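Local coordinates for regulatory protein YycH-like domain-containing protein (Eubacterium rectale, PDB 5COZ) that is of unknown function but carries a domain resembling the regulatory protein YycH and is made with a signal sequence, which suggests a role outside the cytoplasm, at residues N14-V19 with I35-N40; I51-S56 with V183-E188; A84-L89 with K251-L256; T235-Q240 with L307-N312. All blocks are in the same frame, centred on the assembly; numbering follows the deposited sequence. Where two conformers were deposited one is given.

Contact 1 of 4, residues N14-V19 with I35-N40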
# COMPACT_ATOMS: atom_id res chain seq x y z
N ASN A 14 -15.92 -11.58 21.14
CA ASN A 14 -16.62 -11.36 19.87
C ASN A 14 -17.93 -10.55 20.03
O ASN A 14 -18.69 -10.50 19.09
CB ASN A 14 -16.88 -12.71 19.17
CG ASN A 14 -15.62 -13.48 18.86
OD1 ASN A 14 -14.83 -13.12 17.97
ND2 ASN A 14 -15.38 -14.55 19.60
N ASP A 15 -18.17 -9.89 21.18
CA ASP A 15 -19.37 -9.02 21.34
C ASP A 15 -19.00 -7.61 20.84
O ASP A 15 -17.90 -7.15 21.13
CB ASP A 15 -19.86 -9.02 22.79
CG ASP A 15 -20.82 -7.91 23.12
OD1 ASP A 15 -22.03 -8.08 22.89
OD2 ASP A 15 -20.36 -6.87 23.65
N TYR A 16 -19.90 -6.93 20.10
CA TYR A 16 -19.59 -5.60 19.51
C TYR A 16 -19.25 -4.53 20.57
O TYR A 16 -18.25 -3.82 20.40
CB TYR A 16 -20.72 -5.12 18.58
CG TYR A 16 -20.56 -3.70 18.07
CD1 TYR A 16 -19.44 -3.31 17.34
CD2 TYR A 16 -21.55 -2.75 18.28
CE1 TYR A 16 -19.29 -2.00 16.88
CE2 TYR A 16 -21.42 -1.45 17.82
CZ TYR A 16 -20.29 -1.07 17.12
OH TYR A 16 -20.18 0.22 16.66
N GLU A 17 -20.01 -4.43 21.67
CA GLU A 17 -19.70 -3.44 22.70
C GLU A 17 -18.36 -3.72 23.37
O GLU A 17 -17.63 -2.78 23.68
CB GLU A 17 -20.82 -3.38 23.75
CG GLU A 17 -22.05 -2.61 23.27
CD GLU A 17 -21.85 -1.16 22.88
OE1 GLU A 17 -21.10 -0.43 23.57
OE2 GLU A 17 -22.47 -0.74 21.88
N ASN A 18 -17.99 -5.00 23.56
CA ASN A 18 -16.69 -5.39 24.12
C ASN A 18 -15.57 -5.02 23.15
O ASN A 18 -14.49 -4.58 23.57
CB ASN A 18 -16.65 -6.89 24.44
CG ASN A 18 -17.34 -7.24 25.73
OD1 ASN A 18 -17.61 -6.39 26.59
ND2 ASN A 18 -17.67 -8.51 25.88
N VAL A 19 -15.84 -5.20 21.85
CA VAL A 19 -14.87 -4.84 20.81
C VAL A 19 -14.63 -3.33 20.86
O VAL A 19 -13.48 -2.88 20.83
CB VAL A 19 -15.32 -5.34 19.41
CG1 VAL A 19 -14.59 -4.61 18.29
CG2 VAL A 19 -15.15 -6.86 19.28
N ILE A 35 -9.74 -7.71 15.41
CA ILE A 35 -11.04 -7.71 16.11
C ILE A 35 -12.04 -8.49 15.25
O ILE A 35 -11.93 -8.49 14.03
CB ILE A 35 -11.56 -6.29 16.41
CG1 ILE A 35 -11.72 -5.45 15.11
CG2 ILE A 35 -10.67 -5.57 17.44
CD1 ILE A 35 -12.46 -4.12 15.28
N LYS A 36 -13.02 -9.13 15.89
CA LYS A 36 -14.03 -9.87 15.15
C LYS A 36 -15.33 -9.86 15.95
O LYS A 36 -15.33 -10.19 17.14
CB LYS A 36 -13.57 -11.32 14.86
CG LYS A 36 -14.58 -12.08 13.99
CD LYS A 36 -14.05 -13.46 13.56
CE LYS A 36 -15.05 -14.27 12.76
NZ LYS A 36 -15.22 -13.76 11.36
N CYS A 37 -16.42 -9.43 15.33
CA CYS A 37 -17.74 -9.42 15.96
C CYS A 37 -18.82 -9.19 14.92
O CYS A 37 -18.57 -8.59 13.87
CB CYS A 37 -17.83 -8.36 17.06
SG CYS A 37 -17.59 -6.67 16.46
N VAL A 38 -20.02 -9.61 15.25
CA VAL A 38 -21.19 -9.36 14.43
C VAL A 38 -21.86 -8.10 14.97
O VAL A 38 -22.02 -7.97 16.18
CB VAL A 38 -22.13 -10.59 14.50
CG1 VAL A 38 -23.54 -10.24 14.03
CG2 VAL A 38 -21.55 -11.75 13.71
N VAL A 39 -22.25 -7.18 14.10
CA VAL A 39 -23.02 -6.01 14.53
C VAL A 39 -24.50 -6.35 14.37
O VAL A 39 -25.28 -6.21 15.31
CB VAL A 39 -22.63 -4.72 13.80
CG1 VAL A 39 -23.52 -3.56 14.23
CG2 VAL A 39 -21.15 -4.40 14.03
N ASN A 40 -24.89 -6.81 13.16
CA ASN A 40 -26.26 -7.26 12.91
C ASN A 40 -26.19 -8.25 11.75
O ASN A 40 -25.07 -8.52 11.27
CB ASN A 40 -27.22 -6.09 12.69
CG ASN A 40 -26.89 -5.21 11.51
OD1 ASN A 40 -26.57 -5.68 10.41
ND2 ASN A 40 -27.04 -3.91 11.68
O HOH W 1 -20.30 -11.51 17.36
O HOH W 2 -22.15 -8.21 18.84
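Asn14 and Cys37 bring the two backbones closest, their CA atoms 4.5 Å apart, where the chain leading into helix 16-22 passes the edge of strand 34-40. Two waters bridge the backbones. One donates to Asn14 O and accepts from Val38 N; the other accepts from Tyr16 N and donates to Val38 O, so the backbone N and O of Val38 are linked through water to Asn14, just before the helix, and to Tyr16, its first residue. Asp15 is the N-cap: its OD2 accepts from Asn18 N at 3.0 Å.

Cys37 is the apolar centre. Its SG lies 3.7 Å from Val19 CG2 and meets the edge of the Tyr16 ring, a sulfur-aromatic contact with SG 3.9 Å from Tyr16 CD1. The SG stands between its own backbone N and carbonyl carbon (chi1 62°), which turns it toward the helix. Val39 CG2 sits over one face of the Tyr16 ring, a CH-pi contact 4.2 Å from the centroid and offset toward the rim. Further along, Val19 CG1 packs on Ile35 CD1 at 3.7 Å, the two side chains crossing at about a right angle.

Strand 34-40 pairs with strand 43-50, and Ile35, Cys37 and Val39 all touch Ile45 there. Lys36 makes a salt bridge with Asp46. Helix 276-288 packs against the same side chains: its Val284 touches both Tyr16 and Val39.

Contact 2 of 4, residues I51-S56 with V183-E188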
# COMPACT_ATOMS: atom_id res chain seq x y z
N ILE A 51 -1.86 0.30 13.82
CA ILE A 51 -1.34 1.57 14.33
C ILE A 51 0.16 1.66 14.03
O ILE A 51 0.83 2.62 14.41
CB ILE A 51 -1.72 1.89 15.81
CG1 ILE A 51 -1.30 0.79 16.80
CG2 ILE A 51 -3.23 2.13 15.87
CD1 ILE A 51 0.17 0.86 17.24
N TRP A 52 0.70 0.62 13.35
CA TRP A 52 2.04 0.64 12.77
C TRP A 52 3.07 0.92 13.87
O TRP A 52 3.00 0.28 14.91
CB TRP A 52 2.07 1.65 11.59
CG TRP A 52 0.95 1.40 10.61
CD1 TRP A 52 -0.23 2.07 10.53
CD2 TRP A 52 0.92 0.39 9.59
NE1 TRP A 52 -1.01 1.55 9.50
CE2 TRP A 52 -0.32 0.50 8.92
CE3 TRP A 52 1.79 -0.66 9.22
CZ2 TRP A 52 -0.69 -0.35 7.88
CZ3 TRP A 52 1.43 -1.49 8.17
CH2 TRP A 52 0.19 -1.36 7.54
N ASP A 53 3.99 1.88 13.66
CA ASP A 53 5.02 2.14 14.65
C ASP A 53 4.75 3.43 15.43
O ASP A 53 5.67 3.99 16.04
CB ASP A 53 6.40 2.19 13.96
CG ASP A 53 6.75 0.89 13.25
OD1 ASP A 53 6.28 -0.17 13.68
OD2 ASP A 53 7.50 0.94 12.27
N ALA A 54 3.46 3.85 15.51
CA ALA A 54 3.12 5.04 16.29
C ALA A 54 3.42 4.81 17.77
O ALA A 54 3.12 3.73 18.28
CB ALA A 54 1.64 5.34 16.11
N THR A 55 4.04 5.79 18.43
CA THR A 55 4.45 5.59 19.82
C THR A 55 3.43 6.14 20.81
O THR A 55 3.53 5.86 22.01
CB THR A 55 5.81 6.22 20.09
OG1 THR A 55 5.75 7.61 19.80
CG2 THR A 55 6.94 5.57 19.29
N SER A 56 2.44 6.91 20.32
CA SER A 56 1.42 7.46 21.18
C SER A 56 0.30 8.01 20.34
O SER A 56 0.39 7.99 19.10
CB SER A 56 1.98 8.55 22.10
OG SER A 56 2.13 9.76 21.39
N VAL A 183 10.56 2.55 6.42
CA VAL A 183 9.28 1.88 6.26
C VAL A 183 8.80 1.39 7.63
O VAL A 183 9.62 1.18 8.54
CB VAL A 183 9.35 0.69 5.24
CG1 VAL A 183 9.67 1.18 3.82
CG2 VAL A 183 10.33 -0.39 5.69
N CYS A 184 7.49 1.13 7.74
CA CYS A 184 6.99 0.51 8.98
C CYS A 184 7.61 -0.87 9.20
O CYS A 184 7.93 -1.58 8.23
CB CYS A 184 5.47 0.37 8.95
SG CYS A 184 4.61 1.94 8.76
N GLU A 185 7.68 -1.30 10.46
CA GLU A 185 8.16 -2.63 10.77
C GLU A 185 7.24 -3.69 10.17
O GLU A 185 7.74 -4.70 9.67
CB GLU A 185 8.28 -2.83 12.29
CG GLU A 185 9.32 -1.92 12.91
CD GLU A 185 9.67 -2.15 14.37
OE1 GLU A 185 9.32 -3.22 14.92
OE2 GLU A 185 10.33 -1.26 14.95
N LYS A 186 5.91 -3.45 10.17
CA LYS A 186 4.97 -4.39 9.59
C LYS A 186 4.94 -4.26 8.07
O LYS A 186 4.79 -3.17 7.52
CB LYS A 186 3.55 -4.20 10.16
CG LYS A 186 2.51 -5.12 9.50
CD LYS A 186 1.14 -4.96 10.09
CE LYS A 186 0.14 -5.82 9.34
NZ LYS A 186 -1.16 -5.91 10.10
N ASN A 187 5.09 -5.39 7.39
CA ASN A 187 4.92 -5.46 5.95
C ASN A 187 3.88 -6.56 5.68
O ASN A 187 3.45 -7.27 6.61
CB ASN A 187 6.25 -5.71 5.23
CG ASN A 187 7.04 -6.82 5.83
OD1 ASN A 187 6.63 -7.96 5.77
ND2 ASN A 187 8.17 -6.48 6.48
N GLU A 188 3.39 -6.60 4.46
CA GLU A 188 2.43 -7.60 4.03
C GLU A 188 3.11 -8.50 3.02
O GLU A 188 3.85 -8.02 2.16
CB GLU A 188 1.19 -6.95 3.40
CG GLU A 188 0.38 -6.15 4.41
CD GLU A 188 -0.73 -5.32 3.79
OE1 GLU A 188 -0.79 -5.20 2.54
OE2 GLU A 188 -1.52 -4.75 4.58
O HOH W 3 4.53 -1.51 11.88
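Asp53 OD2 accepts a hydrogen bond from Glu185 N at 2.9 Å, using its syn lone pair. This is the direct polar link between two loops, one after strand 43-50 and the other before strand 188-192. A water donates to Asp53 OD1 and accepts from Lys186 N, so the carboxylate holds two successive backbone N-H groups, one directly and one through water. Its CG lies beside its own backbone N (chi1 -60°), an arrangement that points both oxygens at the second loop.

Trp52 packs next to this. Cys184 SG lies 3.8 Å from Trp52 CB and approaches the indole obliquely, 4.7 Å from the centroid of the five-membered ring. At the far end of the indole, Trp52 CZ3 meets Lys186 O edge-on at 3.8 Å and touches Lys186 CB at 4.0 Å.

A type II' turn from Ile51 to Ala54 presents Trp52 and Asp53 together. Trp52 NE1 is hydrogen-bonded to Ser302 OG, and its ring meets that of Phe217. The extended Lys186 chain carries NZ to Asn50 and Glu48.

An alanine in place of Asp53 would probably leave Glu185 N without its acceptor and the bridging water without one anchor, loosening the tie between the loops. Asp53 OD1 and Glu185 OE2 lie 4.4 Å apart, a proximity of like charges that probably costs some energy. The direct N-H of Glu185 and the O-H of the water may offset this by stabilising the negative charge of Asp53.

Contact 3 of 4, residues A84-L89 with K251-L256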
# COMPACT_ATOMS: atom_id res chain seq x y z
N ALA A 84 19.79 -1.39 -9.77
CA ALA A 84 20.53 -2.34 -10.58
C ALA A 84 21.17 -3.42 -9.70
O ALA A 84 21.17 -4.58 -10.11
CB ALA A 84 21.62 -1.61 -11.39
N LYS A 85 21.66 -3.06 -8.49
CA LYS A 85 22.23 -4.05 -7.55
C LYS A 85 21.13 -5.05 -7.14
O LYS A 85 21.32 -6.27 -7.18
CB LYS A 85 22.82 -3.35 -6.32
CG LYS A 85 23.51 -4.30 -5.33
CD LYS A 85 23.65 -3.68 -3.95
CE LYS A 85 24.20 -4.63 -2.91
NZ LYS A 85 23.20 -5.64 -2.48
N ALA A 86 19.94 -4.51 -6.79
CA ALA A 86 18.81 -5.34 -6.35
C ALA A 86 18.40 -6.40 -7.39
O ALA A 86 18.24 -7.56 -7.02
CB ALA A 86 17.63 -4.43 -6.04
N ILE A 87 18.24 -6.03 -8.68
CA ILE A 87 17.78 -6.98 -9.69
C ILE A 87 18.95 -7.67 -10.44
O ILE A 87 18.70 -8.41 -11.38
CB ILE A 87 16.77 -6.36 -10.70
CG1 ILE A 87 17.42 -5.23 -11.56
CG2 ILE A 87 15.49 -5.89 -9.98
CD1 ILE A 87 16.66 -4.91 -12.85
N ASN A 88 20.19 -7.39 -10.03
CA ASN A 88 21.43 -7.95 -10.62
C ASN A 88 21.50 -7.60 -12.12
O ASN A 88 21.81 -8.45 -12.96
CB ASN A 88 21.53 -9.49 -10.39
CG ASN A 88 22.94 -10.01 -10.51
OD1 ASN A 88 23.91 -9.37 -10.09
ND2 ASN A 88 23.08 -11.18 -11.11
N LEU A 89 21.19 -6.33 -12.44
CA LEU A 89 21.23 -5.86 -13.82
C LEU A 89 22.67 -5.80 -14.33
O LEU A 89 23.55 -5.36 -13.60
CB LEU A 89 20.57 -4.47 -13.90
CG LEU A 89 20.49 -3.84 -15.28
CD1 LEU A 89 19.22 -4.26 -15.99
CD2 LEU A 89 20.49 -2.31 -15.17
N LYS A 251 15.81 -16.57 -8.34
CA LYS A 251 16.96 -15.84 -8.89
C LYS A 251 17.28 -14.58 -8.07
O LYS A 251 18.31 -13.94 -8.32
CB LYS A 251 16.72 -15.49 -10.36
CG LYS A 251 16.75 -16.73 -11.27
CD LYS A 251 16.50 -16.38 -12.72
CE LYS A 251 15.63 -17.39 -13.42
NZ LYS A 251 15.36 -16.99 -14.83
N GLY A 252 16.45 -14.25 -7.08
CA GLY A 252 16.64 -13.07 -6.24
C GLY A 252 15.54 -12.06 -6.50
O GLY A 252 14.47 -12.42 -7.01
N ILE A 253 15.77 -10.77 -6.16
CA ILE A 253 14.80 -9.71 -6.38
C ILE A 253 14.43 -9.68 -7.87
O ILE A 253 15.33 -9.69 -8.71
CB ILE A 253 15.33 -8.34 -5.89
CG1 ILE A 253 15.82 -8.39 -4.40
CG2 ILE A 253 14.34 -7.18 -6.13
CD1 ILE A 253 14.78 -8.66 -3.36
N SER A 254 13.14 -9.65 -8.18
CA SER A 254 12.69 -9.65 -9.56
C SER A 254 11.83 -8.43 -9.92
O SER A 254 11.55 -8.23 -11.10
CB SER A 254 11.88 -10.92 -9.80
OG SER A 254 10.74 -10.89 -8.94
N PHE A 255 11.40 -7.64 -8.93
CA PHE A 255 10.51 -6.51 -9.16
C PHE A 255 10.60 -5.58 -7.99
O PHE A 255 10.53 -6.03 -6.84
CB PHE A 255 9.06 -7.05 -9.33
CG PHE A 255 8.01 -6.03 -9.68
CD1 PHE A 255 7.39 -5.28 -8.69
CD2 PHE A 255 7.60 -5.86 -10.99
CE1 PHE A 255 6.39 -4.36 -9.01
CE2 PHE A 255 6.59 -4.94 -11.31
CZ PHE A 255 5.98 -4.22 -10.31
N LEU A 256 10.82 -4.28 -8.25
CA LEU A 256 10.98 -3.31 -7.20
C LEU A 256 10.31 -2.04 -7.67
O LEU A 256 10.77 -1.43 -8.65
CB LEU A 256 12.50 -3.11 -6.93
CG LEU A 256 12.94 -2.42 -5.66
CD1 LEU A 256 12.35 -3.04 -4.49
CD2 LEU A 256 14.44 -2.57 -5.49
O HOH W 4 18.42 -10.31 -5.08
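Ala86 and Ile87 set the last turn of helix 73-87 against strand 252-258, a helix-on-sheet packing at a helix C terminus that ends in a Schellman motif. The backbones come closest at Ile87 and Ile253, their CA atoms 5.2 Å apart.

Ala86 touches with both its methyl and its carbonyl. Its CB packs on Leu256 CD2 at 3.7 Å. Leu256 reaches it with CG anti to the backbone N (chi1 -164°).

Ile87 follows with its CG2 branch, which lies 4.0 Å from Ile253 O. The end of the Ile87 side chain leads away from strand 252-258; Ile87 also touches Ala127 of strand 125-128.

Asn88, with positive phi, is the first residue to leave helical backbone angles. Its N bonds to Lys85 O, while Leu89 N bonds to Ala84 O at 2.9 Å; these are the two bonds of the Schellman motif. Leu89 then turns to Ile118 of strand 116-120.

On the strand side, Ser254 and Phe255 form a classic beta bulge opposite Ala247. Ile253 and Leu256 start out toward the helix, though the end of Ile253 leads away, while Ser254 and Phe255 start out from it. Both Ile253 and Leu256 also touch Ile246 of strand 244-249.

A water accepts from Ile253 N at 2.9 Å and donates weakly to Ala86 O, which lies 3.2 Å from Ile253 CB in one of the two conformers of that residue.

Contact 4 of 4, residues T235-Q240 with L307-N312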
# COMPACT_ATOMS: atom_id res chain seq x y z
N THR A 235 -7.69 14.66 -1.85
CA THR A 235 -6.26 14.99 -1.64
C THR A 235 -5.77 16.17 -2.45
O THR A 235 -4.71 16.72 -2.13
CB THR A 235 -5.39 13.79 -1.99
OG1 THR A 235 -5.49 13.59 -3.41
CG2 THR A 235 -5.81 12.49 -1.26
N GLY A 236 -6.49 16.50 -3.52
CA GLY A 236 -6.07 17.61 -4.36
C GLY A 236 -5.13 17.21 -5.48
O GLY A 236 -4.71 18.07 -6.24
N TYR A 237 -4.74 15.93 -5.58
CA TYR A 237 -3.83 15.50 -6.64
C TYR A 237 -4.08 14.03 -6.93
O TYR A 237 -4.94 13.41 -6.27
CB TYR A 237 -2.36 15.76 -6.23
CG TYR A 237 -1.81 14.81 -5.18
CD1 TYR A 237 -2.21 14.90 -3.85
CD2 TYR A 237 -0.87 13.84 -5.51
CE1 TYR A 237 -1.73 14.02 -2.88
CE2 TYR A 237 -0.36 12.97 -4.55
CZ TYR A 237 -0.79 13.06 -3.24
OH TYR A 237 -0.33 12.19 -2.29
N ALA A 238 -3.42 13.48 -7.97
CA ALA A 238 -3.59 12.07 -8.31
C ALA A 238 -2.77 11.22 -7.34
O ALA A 238 -1.68 10.75 -7.66
CB ALA A 238 -3.17 11.82 -9.76
N ASN A 239 -3.30 11.07 -6.10
CA ASN A 239 -2.59 10.29 -5.08
C ASN A 239 -2.66 8.81 -5.44
O ASN A 239 -3.45 8.39 -6.31
CB ASN A 239 -3.20 10.54 -3.69
CG ASN A 239 -4.65 10.13 -3.61
OD1 ASN A 239 -5.52 10.76 -4.24
ND2 ASN A 239 -4.92 9.02 -2.94
N GLN A 240 -1.78 8.04 -4.84
CA GLN A 240 -1.80 6.60 -5.08
C GLN A 240 -1.47 5.88 -3.81
O GLN A 240 -0.98 6.49 -2.85
CB GLN A 240 -0.83 6.19 -6.19
CG GLN A 240 0.60 6.41 -5.82
CD GLN A 240 1.45 6.40 -7.07
OE1 GLN A 240 1.56 7.41 -7.78
NE2 GLN A 240 2.10 5.27 -7.32
N LEU A 307 -1.74 12.92 2.52
CA LEU A 307 -1.17 14.12 1.93
C LEU A 307 -2.21 14.91 1.19
O LEU A 307 -3.03 14.35 0.44
CB LEU A 307 -0.06 13.77 0.99
CG LEU A 307 1.15 13.11 1.59
CD1 LEU A 307 2.21 13.26 0.70
CD2 LEU A 307 1.64 13.81 2.83
N PHE A 308 -2.16 16.24 1.40
CA PHE A 308 -3.09 17.15 0.73
C PHE A 308 -2.28 18.16 -0.04
O PHE A 308 -1.46 18.88 0.56
CB PHE A 308 -4.00 17.84 1.77
CG PHE A 308 -4.84 16.89 2.60
CD1 PHE A 308 -6.08 16.46 2.14
CD2 PHE A 308 -4.35 16.38 3.80
CE1 PHE A 308 -6.85 15.59 2.90
CE2 PHE A 308 -5.12 15.51 4.55
CZ PHE A 308 -6.37 15.13 4.11
N ALA A 309 -2.49 18.23 -1.36
CA ALA A 309 -1.72 19.18 -2.16
C ALA A 309 -1.85 20.60 -1.63
O ALA A 309 -2.93 21.03 -1.21
CB ALA A 309 -2.16 19.12 -3.62
N ASP A 310 -0.71 21.32 -1.55
CA ASP A 310 -0.73 22.67 -1.04
C ASP A 310 -0.38 23.63 -2.17
O ASP A 310 -1.28 24.22 -2.76
CB ASP A 310 0.22 22.80 0.18
CG ASP A 310 0.29 24.18 0.84
OD1 ASP A 310 -0.59 25.03 0.54
OD2 ASP A 310 1.17 24.38 1.68
N LYS A 311 0.91 23.75 -2.51
CA LYS A 311 1.44 24.61 -3.58
C LYS A 311 2.87 24.23 -3.83
O LYS A 311 3.52 23.72 -2.93
CB LYS A 311 1.34 26.11 -3.22
CG LYS A 311 2.12 26.53 -1.98
CD LYS A 311 2.16 28.06 -1.81
CE LYS A 311 1.07 28.58 -0.91
NZ LYS A 311 1.21 30.04 -0.67
N ASN A 312 3.45 24.55 -5.00
CA ASN A 312 4.88 24.37 -5.30
C ASN A 312 5.52 23.03 -4.79
O ASN A 312 6.57 23.03 -4.15
CB ASN A 312 5.68 25.56 -4.72
CG ASN A 312 5.18 26.91 -5.17
OD1 ASN A 312 4.96 27.16 -6.37
ND2 ASN A 312 4.96 27.81 -4.23
O HOH W 5 -2.80 11.49 0.05
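Thr235 O accepts a hydrogen bond from Ala309 N at 2.8 Å. The bond is nearly straight, with an N-H...O angle of 162°, and the donor lies almost on the line of the carbonyl. Phe308 CA adds a CA-H...O contact to the same oxygen at 3.3 Å. One carbonyl at the end of helix 232-235 is thereby fastened to strand 295-311.

Gly236 follows with positive phi. The chain there passes close to Ala309, whose CB lies 3.8 Å from Gly236 O. Thr235 OG1 accepts from Tyr237 N, an ST turn.

Tyr237 carries the side-chain contact. Its CG stands between the backbone N and the carbonyl carbon (chi1 73°), which lays the ring beside the strand. Leu307 O meets the ring edge in its plane, 3.6 Å from Tyr237 CE1, and Thr235 O lies at the edge too. Tyr237 OH touches Leu307 CB at 3.7 Å in one of the two Leu307 conformers. Asn239 CB rests over one face, 3.5 Å above the plane. Beyond the two segments, Tyr315 meets the Tyr237 ring edge-to-face, and Tyr262 touches both Tyr237 and Leu307.

A serine here has no ring, which would probably open a gap beside Leu307 and leave Tyr315 without its edge-to-face partner.

A water donates to Leu307 O at 2.9 Å and makes a weak bond with Tyr237 OH. Leu307 O thus takes its hydrogen bond from water while the aromatic edge meets that same oxygen, and the phenol oxygen reaches the water only weakly.

Overall arrangement
From the N terminus, contact 1 closes a short loop, setting helix 16-22 against strand 34-40 at an edge of the mixed sheet. Contact 2 spans more chain, joining the loop after strand 43-50 to the one before strand 188-192, and so links the mixed and antiparallel sheets. Contact 3 opens inside that span and closes after it, so the two cross; it packs helix 73-87 on the antiparallel sheet. Contact 4 opens after contact 2 has closed but before contact 3 does, crossing the latter; it fixes the end of helix 232-235 and the following loop to strand 295-311 of the mixed sheet, which contact 1 also reaches. Contacts 1 and 3 lie on opposite sides of the chain's centre.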